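Local coordinates for protein P450 epoxidase (Sorangium cellulosum, PDB 1Q5D) that is a cytochrome P450 enzyme, a single-chain haem protein that holds protoporphyrin IX containing iron together with a second ligand in its pockets, at residues 284-289 against 346-351; 65-70 against 311-316; 84-89 against 197-202. One frame throughout, in Å; residues are numbered along the deposited sequence.

Contact 1: 284-289 against 346-351; sequences PGLMRN and FDVRRD
Asn-289 reaches across to the backbone of Val-348 and Arg-350, joining helix 287-297 to the loop that P450 nomenclature calls the meander. Helix 287-297 is by sequence the K helix, with Glu-293 and Arg-296 forming its ExxR motif. Arg-350 is the meander arginine of the ERR triad: its NE makes a salt bridge with Glu-293, NH1 binds the carbonyl of Ser-341, and its CB points away from 284-289.

The Asn-289 amide grips the loop chiefly through Arg-350 O. With CG anti to the backbone N (chi1 -166°), ND2 faces the loop; its bond to Arg-350 O is 3.1 Å, bends to 159° at the hydrogen and arrives in the carbonyl plane. A second carbonyl, Val-348 O, approaches the same ND2 at a modelled 2.5 Å, a length that is doubtful; here the donor sits well above the carbonyl plane. Both oxygens belong to a loop shaped by the type I turn 347-350, in which Arg-350 N donates to Asp-347 O, and by an Asx turn in which Arg-349 N donates to Asp-347 OD1.

Leu-286, three residues earlier in the chain, meets the same loop with carbon. Its CG is 3.8 Å from Val-348 O, while CD2 lies alongside Arg-349 CG at 4.2 Å and over one face of that residue's guanidinium. The charged end of Arg-349 is paired with Glu-283. Leu-286 CD2 and Val-348 CG2 are 4.5 Å apart, a loose contact; Val-348 also touches Ala-276 of helix 274-282 and Ala-290.

On the other arm of the Asn-289 amide, OD1 accepts from Thr-352 OG1 and from a water at 2.9 Å, and that water reaches Asp-351 OD1 through a weak 3.5 Å bond.

Contact 2: 65-70 against 311-316; sequences ERFAVS and QDLEYC
Gln-311 comes first, its NE2 4.0 Å from Arg-66 CD. The amide and guanidinium planes stand 83° apart, and the meeting is van der Waals contact along the aliphatic part of the arginine.

Leu-313 follows, in the strand whose backbone pairs with Ile-320. Its CG is tucked between the backbone N and the carbonyl carbon (chi1 64°), and CD1 meets two partners, roughly at right angles to each other. One is the Arg-66 guanidinium, over whose face CD1 sits 3.6 Å above the plane, displaced toward the rim; the other is the Phe-67 ring, with CZ at 3.6 Å.

Tyr-315 completes the cluster. Arg-66 NH2 lies at its ring edge, near the ring plane, 3.5 Å from CE1, so this is not a cation-pi stack; the charge of Arg-66 is met by Asp-64. Phe-67 turns its edge toward the tyrosine face in a T-shaped pair, with centroids 5.4 Å apart and planes at 87°. Both aromatic side chains also touch Val-61 of helix 55-62.

No hydrogen bond crosses between the two segments. The backbones of Arg-66 and Ala-68 pair instead with Arg-310 and Phe-308. Strand 67-68 is an outermost strand of the mixed sheet within this chain. Such side-chain packing of a two-stranded hairpin, 313-315 with 318-320, beside the edge of the main sheet belongs to the beta-rich part of the P450 fold.

Contact 3: 84-89 against 197-202; sequences IPELSD and TLVASV
Ile-84 and Val-199, with Leu-87 and Val-202, supply the apolar part of this contact. Ile-84 CD1 comes to 4.0 Å from Val-199 CG2, the two side chains sliding past each other in opposite directions. Leu-87 approaches Val-202 obliquely, CD2 lying 3.7 Å from CG1. Ile-84 and Leu-87, like Val-199 and Val-202, are three residues apart in sequence. Leu-87 N donates to Ile-84 O at 2.9 Å within the 3-10 turn leading into helix 88-93.

The second kind of contact sets a carboxylate against a methyl group. Glu-86 bends at chi2 (83°) and crosses Val-199 at about a right angle, bringing OE2 to 3.6 Å from CG1. That is van der Waals contact, and no hydrogen bond links the segments.

Neighbouring elements add further side-chain contacts: Leu-87 touches Ala-182 and Leu-183, Val-202 touches Thr-179 of helix 169-182, and Ile-84 touches Val-185. By order in the chain, helix 169-182 is the F helix and helix 195-218 the G helix. With the Leu-87 side chain about 7 Å from EPB, the contact is consistent with the packing of the B-C region against the F and G helices around the distal pocket of P450s.

The three contacts mark separate regions of one P450 chain, and no two touch. Contacts 2 and 3 are the nearest pair, with about 10 Å between their closest atoms; along the sequence, both segments of contact 3 fall between those of contact 2. Contact 1 lies on the other side of the chain's centre from contact 3, their centres 40 Å apart. Its segments alternate with those of contact 2, the nearest atoms of the two being about 22 Å apart. Distances to the ligands separate contacts 2 and 3: the side chain of Leu-87 is about 7 Å from EPB and 13 Å from the haem, whereas the side chain of Phe-67 is about 10 Å from the haem and 13 Å from EPB.

Contact 1: 284-289 against 346-351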
loop_
_atom_site.group_PDB
_atom_site.type_symbol
_atom_site.label_atom_id
_atom_site.label_comp_id
_atom_site.label_asym_id
_atom_site.label_seq_id
_atom_site.Cartn_x
_atom_site.Cartn_y
_atom_site.Cartn_z
ATOM N N PRO A 284 6.679 -11.529 -22.297
ATOM C CA PRO A 284 5.816 -10.515 -21.681
ATOM C C PRO A 284 4.878 -11.103 -20.620
ATOM O O PRO A 284 4.479 -10.394 -19.695
ATOM C CB PRO A 284 5.041 -9.949 -22.872
ATOM C CG PRO A 284 5.967 -10.167 -24.035
ATOM C CD PRO A 284 6.612 -11.501 -23.771
ATOM N N GLY A 285 4.552 -12.386 -20.747
ATOM C CA GLY A 285 3.730 -13.076 -19.771
ATOM C C GLY A 285 4.347 -13.178 -18.379
ATOM O O GLY A 285 3.650 -13.505 -17.416
ATOM N N LEU A 286 5.644 -12.889 -18.278
ATOM C CA LEU A 286 6.369 -12.908 -17.003
ATOM C C LEU A 286 6.185 -11.614 -16.190
ATOM O O LEU A 286 6.602 -11.540 -15.035
ATOM C CB LEU A 286 7.864 -13.127 -17.258
ATOM C CG LEU A 286 8.641 -14.159 -16.424
ATOM C CD1 LEU A 286 7.791 -15.365 -16.009
ATOM C CD2 LEU A 286 9.908 -14.616 -17.158
ATOM N N MET A 287 5.580 -10.590 -16.788
ATOM C CA MET A 287 5.514 -9.285 -16.126
ATOM C C MET A 287 4.789 -9.408 -14.783
ATOM O O MET A 287 5.218 -8.862 -13.772
ATOM C CB MET A 287 4.842 -8.242 -17.028
ATOM C CG MET A 287 4.773 -6.826 -16.431
ATOM S SD MET A 287 6.377 -6.210 -15.847
ATOM C CE MET A 287 7.017 -5.529 -17.331
ATOM N N ARG A 288 3.688 -10.147 -14.787
ATOM C CA ARG A 288 2.892 -10.358 -13.593
ATOM C C ARG A 288 3.753 -10.901 -12.448
ATOM O O ARG A 288 3.738 -10.374 -11.341
ATOM C CB ARG A 288 1.766 -11.340 -13.903
ATOM C CG ARG A 288 0.402 -10.831 -13.537
ATOM C CD ARG A 288 0.059 -11.003 -12.073
ATOM N NE ARG A 288 -1.167 -10.287 -11.707
ATOM C CZ ARG A 288 -2.373 -10.537 -12.215
ATOM N NH1 ARG A 288 -2.532 -11.489 -13.127
ATOM N NH2 ARG A 288 -3.427 -9.836 -11.804
ATOM N N ASN A 289 4.494 -11.964 -12.729
ATOM C CA ASN A 289 5.363 -12.558 -11.726
ATOM C C ASN A 289 6.484 -11.625 -11.313
ATOM O O ASN A 289 6.856 -11.590 -10.158
ATOM C CB ASN A 289 5.958 -13.879 -12.220
ATOM C CG ASN A 289 6.575 -14.676 -11.098
ATOM O OD1 ASN A 289 5.911 -14.992 -10.117
ATOM N ND2 ASN A 289 7.864 -14.984 -11.226
ATOM N N PHE A 346 17.088 -10.763 -7.075
ATOM C CA PHE A 346 15.854 -10.417 -7.773
ATOM C C PHE A 346 15.661 -11.409 -8.917
ATOM O O PHE A 346 16.356 -11.349 -9.937
ATOM C CB PHE A 346 15.956 -8.982 -8.299
ATOM C CG PHE A 346 14.728 -8.489 -9.040
ATOM C CD1 PHE A 346 13.481 -8.467 -8.432
ATOM C CD2 PHE A 346 14.840 -8.017 -10.337
ATOM C CE1 PHE A 346 12.361 -7.998 -9.112
ATOM C CE2 PHE A 346 13.727 -7.550 -11.028
ATOM C CZ PHE A 346 12.491 -7.535 -10.417
ATOM N N ASP A 347 14.716 -12.326 -8.742
ATOM C CA ASP A 347 14.529 -13.419 -9.700
ATOM C C ASP A 347 13.093 -13.475 -10.193
ATOM O O ASP A 347 12.239 -14.021 -9.532
ATOM C CB ASP A 347 14.914 -14.748 -9.049
ATOM C CG ASP A 347 14.778 -15.927 -9.993
ATOM O OD1 ASP A 347 14.501 -15.727 -11.201
ATOM O OD2 ASP A 347 14.920 -17.095 -9.595
ATOM N N VAL A 348 12.840 -12.907 -11.365
ATOM C CA VAL A 348 11.481 -12.800 -11.889
ATOM C C VAL A 348 10.880 -14.143 -12.342
ATOM O O VAL A 348 9.726 -14.198 -12.753
ATOM C CB VAL A 348 11.418 -11.772 -13.034
ATOM C CG1 VAL A 348 11.853 -10.398 -12.536
ATOM C CG2 VAL A 348 12.277 -12.214 -14.220
ATOM N N ARG A 349 11.664 -15.214 -12.238
ATOM C CA ARG A 349 11.195 -16.569 -12.517
ATOM C C ARG A 349 10.869 -17.349 -11.241
ATOM O O ARG A 349 10.278 -18.428 -11.299
ATOM C CB ARG A 349 12.256 -17.346 -13.300
ATOM C CG ARG A 349 12.462 -16.907 -14.724
ATOM C CD ARG A 349 13.613 -17.656 -15.413
ATOM N NE ARG A 349 13.599 -17.515 -16.866
ATOM C CZ ARG A 349 12.659 -18.016 -17.663
ATOM N NH1 ARG A 349 11.640 -18.699 -17.153
ATOM N NH2 ARG A 349 12.731 -17.833 -18.977
ATOM N N ARG A 350 11.257 -16.819 -10.083
ATOM C CA ARG A 350 11.025 -17.550 -8.848
ATOM C C ARG A 350 9.541 -17.743 -8.573
ATOM O O ARG A 350 8.692 -17.000 -9.067
ATOM C CB ARG A 350 11.725 -16.883 -7.662
ATOM C CG ARG A 350 10.905 -15.836 -6.931
ATOM C CD ARG A 350 11.478 -15.483 -5.548
ATOM N NE ARG A 350 12.854 -15.024 -5.649
ATOM C CZ ARG A 350 13.889 -15.604 -5.056
ATOM N NH1 ARG A 350 13.709 -16.692 -4.309
ATOM N NH2 ARG A 350 15.107 -15.099 -5.215
ATOM N N ASP A 351 9.232 -18.760 -7.784
ATOM C CA ASP A 351 7.901 -18.904 -7.246
ATOM C C ASP A 351 7.723 -17.832 -6.170
ATOM O O ASP A 351 8.459 -17.827 -5.179
ATOM C CB ASP A 351 7.738 -20.287 -6.624
ATOM C CG ASP A 351 6.300 -20.628 -6.350
ATOM O OD1 ASP A 351 5.497 -19.699 -6.152
ATOM O OD2 ASP A 351 5.869 -21.807 -6.324
HETATM O O HOH W 1 5.046 -17.367 -8.662
#

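Contact 2: 65-70 against 311-316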
loop_
_atom_site.group_PDB
_atom_site.type_symbol
_atom_site.label_atom_id
_atom_site.label_comp_id
_atom_site.label_asym_id
_atom_site.label_seq_id
_atom_site.Cartn_x
_atom_site.Cartn_y
_atom_site.Cartn_z
ATOM N N GLU A 65 -5.378 -15.351 16.136
ATOM C CA GLU A 65 -6.476 -14.538 16.655
ATOM C C GLU A 65 -6.159 -13.878 17.996
ATOM O O GLU A 65 -6.893 -13.001 18.448
ATOM C CB GLU A 65 -7.771 -15.351 16.751
ATOM C CG GLU A 65 -8.648 -15.248 15.513
ATOM C CD GLU A 65 -8.386 -16.369 14.525
ATOM O OE1 GLU A 65 -9.272 -16.661 13.691
ATOM O OE2 GLU A 65 -7.290 -16.968 14.586
ATOM N N ARG A 66 -5.061 -14.292 18.618
ATOM C CA ARG A 66 -4.565 -13.623 19.817
ATOM C C ARG A 66 -4.107 -12.191 19.500
ATOM O O ARG A 66 -4.028 -11.343 20.388
ATOM C CB ARG A 66 -3.411 -14.419 20.440
ATOM C CG ARG A 66 -3.818 -15.745 21.081
ATOM C CD ARG A 66 -2.647 -16.589 21.574
ATOM N NE ARG A 66 -1.637 -16.829 20.543
ATOM C CZ ARG A 66 -0.469 -17.419 20.768
ATOM N NH1 ARG A 66 -0.158 -17.835 21.988
ATOM N NH2 ARG A 66 0.397 -17.595 19.778
ATOM N N PHE A 67 -3.808 -11.928 18.229
ATOM C CA PHE A 67 -3.329 -10.613 17.813
ATOM C C PHE A 67 -4.395 -9.850 17.040
ATOM O O PHE A 67 -4.806 -10.272 15.960
ATOM C CB PHE A 67 -2.056 -10.758 16.983
ATOM C CG PHE A 67 -0.883 -11.309 17.758
ATOM C CD1 PHE A 67 -0.654 -12.676 17.822
ATOM C CD2 PHE A 67 -0.014 -10.458 18.427
ATOM C CE1 PHE A 67 0.425 -13.183 18.536
ATOM C CE2 PHE A 67 1.063 -10.955 19.138
ATOM C CZ PHE A 67 1.285 -12.323 19.193
ATOM N N ALA A 68 -4.838 -8.721 17.589
ATOM C CA ALA A 68 -5.916 -7.938 16.982
ATOM C C ALA A 68 -5.403 -6.853 16.035
ATOM O O ALA A 68 -4.249 -6.435 16.126
ATOM C CB ALA A 68 -6.779 -7.312 18.061
ATOM N N VAL A 69 -6.283 -6.417 15.132
ATOM C CA VAL A 69 -6.020 -5.305 14.217
ATOM C C VAL A 69 -6.505 -3.969 14.789
ATOM O O VAL A 69 -5.836 -2.949 14.643
ATOM C CB VAL A 69 -6.698 -5.546 12.848
ATOM C CG1 VAL A 69 -6.651 -4.300 11.999
ATOM C CG2 VAL A 69 -6.045 -6.717 12.123
ATOM N N SER A 70 -7.667 -3.971 15.441
ATOM C CA SER A 70 -8.236 -2.729 15.982
ATOM C C SER A 70 -7.280 -1.994 16.916
ATOM O O SER A 70 -6.773 -2.565 17.889
ATOM C CB SER A 70 -9.560 -2.976 16.712
ATOM O OG SER A 70 -9.730 -1.997 17.731
ATOM N N GLN A 311 -4.116 -10.210 24.963
ATOM C CA GLN A 311 -3.908 -10.851 26.256
ATOM C C GLN A 311 -2.410 -11.027 26.465
ATOM O O GLN A 311 -1.634 -10.940 25.515
ATOM C CB GLN A 311 -4.580 -12.224 26.266
ATOM C CG GLN A 311 -3.823 -13.245 25.430
ATOM C CD GLN A 311 -4.533 -14.574 25.310
ATOM O OE1 GLN A 311 -5.762 -14.626 25.261
ATOM N NE2 GLN A 311 -3.758 -15.655 25.250
ATOM N N ASP A 312 -1.997 -11.276 27.705
ATOM C CA ASP A 312 -0.602 -11.619 27.982
ATOM C C ASP A 312 -0.244 -12.923 27.280
ATOM O O ASP A 312 -1.060 -13.845 27.229
ATOM C CB ASP A 312 -0.375 -11.790 29.482
ATOM C CG ASP A 312 -0.409 -10.481 30.236
ATOM O OD1 ASP A 312 -0.300 -10.528 31.479
ATOM O OD2 ASP A 312 -0.536 -9.358 29.695
ATOM N N LEU A 313 0.965 -13.002 26.732
ATOM C CA LEU A 313 1.438 -14.235 26.103
ATOM C C LEU A 313 2.948 -14.224 25.929
ATOM O O LEU A 313 3.570 -13.167 25.963
ATOM C CB LEU A 313 0.750 -14.479 24.752
ATOM C CG LEU A 313 0.979 -13.495 23.598
ATOM C CD1 LEU A 313 0.520 -14.113 22.280
ATOM C CD2 LEU A 313 0.246 -12.188 23.838
ATOM N N GLU A 314 3.526 -15.413 25.768
ATOM C CA GLU A 314 4.944 -15.561 25.455
ATOM C C GLU A 314 5.085 -15.878 23.973
ATOM O O GLU A 314 4.367 -16.729 23.444
ATOM C CB GLU A 314 5.581 -16.679 26.295
ATOM C CG GLU A 314 6.533 -16.182 27.380
ATOM C CD GLU A 314 5.800 -15.525 28.541
ATOM O OE1 GLU A 314 6.436 -14.777 29.308
ATOM O OE2 GLU A 314 4.584 -15.754 28.689
ATOM N N TYR A 315 6.007 -15.195 23.301
ATOM C CA TYR A 315 6.166 -15.355 21.858
ATOM C C TYR A 315 7.623 -15.181 21.439
ATOM O O TYR A 315 8.209 -14.105 21.616
ATOM C CB TYR A 315 5.258 -14.364 21.107
ATOM C CG TYR A 315 4.800 -14.839 19.744
ATOM C CD1 TYR A 315 3.568 -15.466 19.579
ATOM C CD2 TYR A 315 5.603 -14.672 18.617
ATOM C CE1 TYR A 315 3.152 -15.917 18.329
ATOM C CE2 TYR A 315 5.195 -15.113 17.366
ATOM C CZ TYR A 315 3.969 -15.730 17.228
ATOM O OH TYR A 315 3.555 -16.172 15.988
ATOM N N CYS A 316 8.203 -16.242 20.882
ATOM C CA CYS A 316 9.582 -16.212 20.399
ATOM C C CYS A 316 10.566 -15.850 21.521
ATOM O O CYS A 316 11.636 -15.299 21.267
ATOM C CB CYS A 316 9.725 -15.235 19.225
ATOM S SG CYS A 316 8.880 -15.727 17.691
#

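Contact 3: 84-89 against 197-202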
loop_
_atom_site.group_PDB
_atom_site.type_symbol
_atom_site.label_atom_id
_atom_site.label_comp_id
_atom_site.label_asym_id
_atom_site.label_seq_id
_atom_site.Cartn_x
_atom_site.Cartn_y
_atom_site.Cartn_z
ATOM N N ILE A 84 -6.072 13.586 15.582
ATOM C CA ILE A 84 -6.774 13.799 14.319
ATOM C C ILE A 84 -8.235 13.358 14.400
ATOM O O ILE A 84 -8.631 12.357 13.803
ATOM C CB ILE A 84 -6.042 13.107 13.143
ATOM C CG1 ILE A 84 -4.516 13.228 13.300
ATOM C CG2 ILE A 84 -6.487 13.715 11.814
ATOM C CD1 ILE A 84 -3.950 14.583 12.854
ATOM N N PRO A 85 -9.025 14.117 15.147
ATOM C CA PRO A 85 -10.433 13.788 15.405
ATOM C C PRO A 85 -11.263 13.730 14.130
ATOM O O PRO A 85 -12.341 13.133 14.153
ATOM C CB PRO A 85 -10.917 14.949 16.270
ATOM C CG PRO A 85 -9.693 15.537 16.838
ATOM C CD PRO A 85 -8.606 15.358 15.824
ATOM N N GLU A 86 -10.766 14.352 13.062
ATOM C CA GLU A 86 -11.419 14.327 11.754
ATOM C C GLU A 86 -11.433 12.911 11.181
ATOM O O GLU A 86 -12.216 12.620 10.272
ATOM C CB GLU A 86 -10.688 15.253 10.776
ATOM C CG GLU A 86 -10.907 16.744 11.022
ATOM C CD GLU A 86 -9.980 17.310 12.091
ATOM O OE1 GLU A 86 -9.098 16.566 12.589
ATOM O OE2 GLU A 86 -10.142 18.510 12.428
ATOM N N LEU A 87 -10.565 12.046 11.710
ATOM C CA LEU A 87 -10.433 10.667 11.234
ATOM C C LEU A 87 -10.988 9.645 12.244
ATOM O O LEU A 87 -10.841 8.434 12.063
ATOM C CB LEU A 87 -8.963 10.359 10.899
ATOM C CG LEU A 87 -8.490 10.998 9.581
ATOM C CD1 LEU A 87 -7.018 10.721 9.276
ATOM C CD2 LEU A 87 -9.376 10.529 8.424
ATOM N N SER A 88 -11.629 10.144 13.297
ATOM C CA SER A 88 -12.155 9.298 14.375
ATOM C C SER A 88 -13.112 8.226 13.842
ATOM O O SER A 88 -13.001 7.042 14.196
ATOM C CB SER A 88 -12.877 10.159 15.405
ATOM O OG SER A 88 -13.208 9.405 16.542
ATOM N N ASP A 89 -14.060 8.652 13.017
ATOM C CA ASP A 89 -14.998 7.727 12.389
ATOM C C ASP A 89 -14.286 6.666 11.545
ATOM O O ASP A 89 -14.613 5.487 11.614
ATOM C CB ASP A 89 -15.992 8.497 11.512
ATOM C CG ASP A 89 -17.194 8.982 12.293
ATOM O OD1 ASP A 89 -18.073 9.625 11.691
ATOM O OD2 ASP A 89 -17.340 8.745 13.512
ATOM N N THR A 197 -1.570 20.982 7.467
ATOM C CA THR A 197 -1.662 20.657 6.051
ATOM C C THR A 197 -2.367 19.312 5.878
ATOM O O THR A 197 -3.257 19.174 5.044
ATOM C CB THR A 197 -0.256 20.603 5.434
ATOM O OG1 THR A 197 0.416 21.845 5.680
ATOM C CG2 THR A 197 -0.345 20.549 3.918
ATOM N N LEU A 198 -1.953 18.335 6.680
ATOM C CA LEU A 198 -2.550 17.008 6.687
ATOM C C LEU A 198 -4.044 17.094 6.945
ATOM O O LEU A 198 -4.846 16.495 6.226
ATOM C CB LEU A 198 -1.915 16.137 7.784
ATOM C CG LEU A 198 -0.531 15.531 7.550
ATOM C CD1 LEU A 198 -0.246 14.548 8.681
ATOM C CD2 LEU A 198 -0.461 14.846 6.201
ATOM N N VAL A 199 -4.417 17.837 7.988
ATOM C CA VAL A 199 -5.814 17.942 8.376
ATOM C C VAL A 199 -6.647 18.674 7.309
ATOM O O VAL A 199 -7.808 18.323 7.068
ATOM C CB VAL A 199 -5.959 18.601 9.775
ATOM C CG1 VAL A 199 -7.414 18.956 10.074
ATOM C CG2 VAL A 199 -5.404 17.679 10.848
ATOM N N ALA A 200 -6.047 19.668 6.655
ATOM C CA ALA A 200 -6.750 20.383 5.597
ATOM C C ALA A 200 -7.106 19.427 4.455
ATOM O O ALA A 200 -8.257 19.358 4.039
ATOM C CB ALA A 200 -5.903 21.536 5.070
ATOM N N SER A 201 -6.108 18.710 3.945
ATOM C CA SER A 201 -6.308 17.724 2.876
ATOM C C SER A 201 -7.327 16.653 3.256
ATOM O O SER A 201 -8.145 16.244 2.427
ATOM C CB SER A 201 -4.983 17.059 2.510
ATOM O OG SER A 201 -4.036 18.015 2.087
ATOM N N VAL A 202 -7.298 16.224 4.515
ATOM C CA VAL A 202 -8.259 15.239 4.998
ATOM C C VAL A 202 -9.679 15.782 5.037
ATOM O O VAL A 202 -10.619 15.128 4.564
ATOM C CB VAL A 202 -7.892 14.700 6.390
ATOM C CG1 VAL A 202 -9.063 13.888 6.975
ATOM C CG2 VAL A 202 -6.593 13.863 6.314
#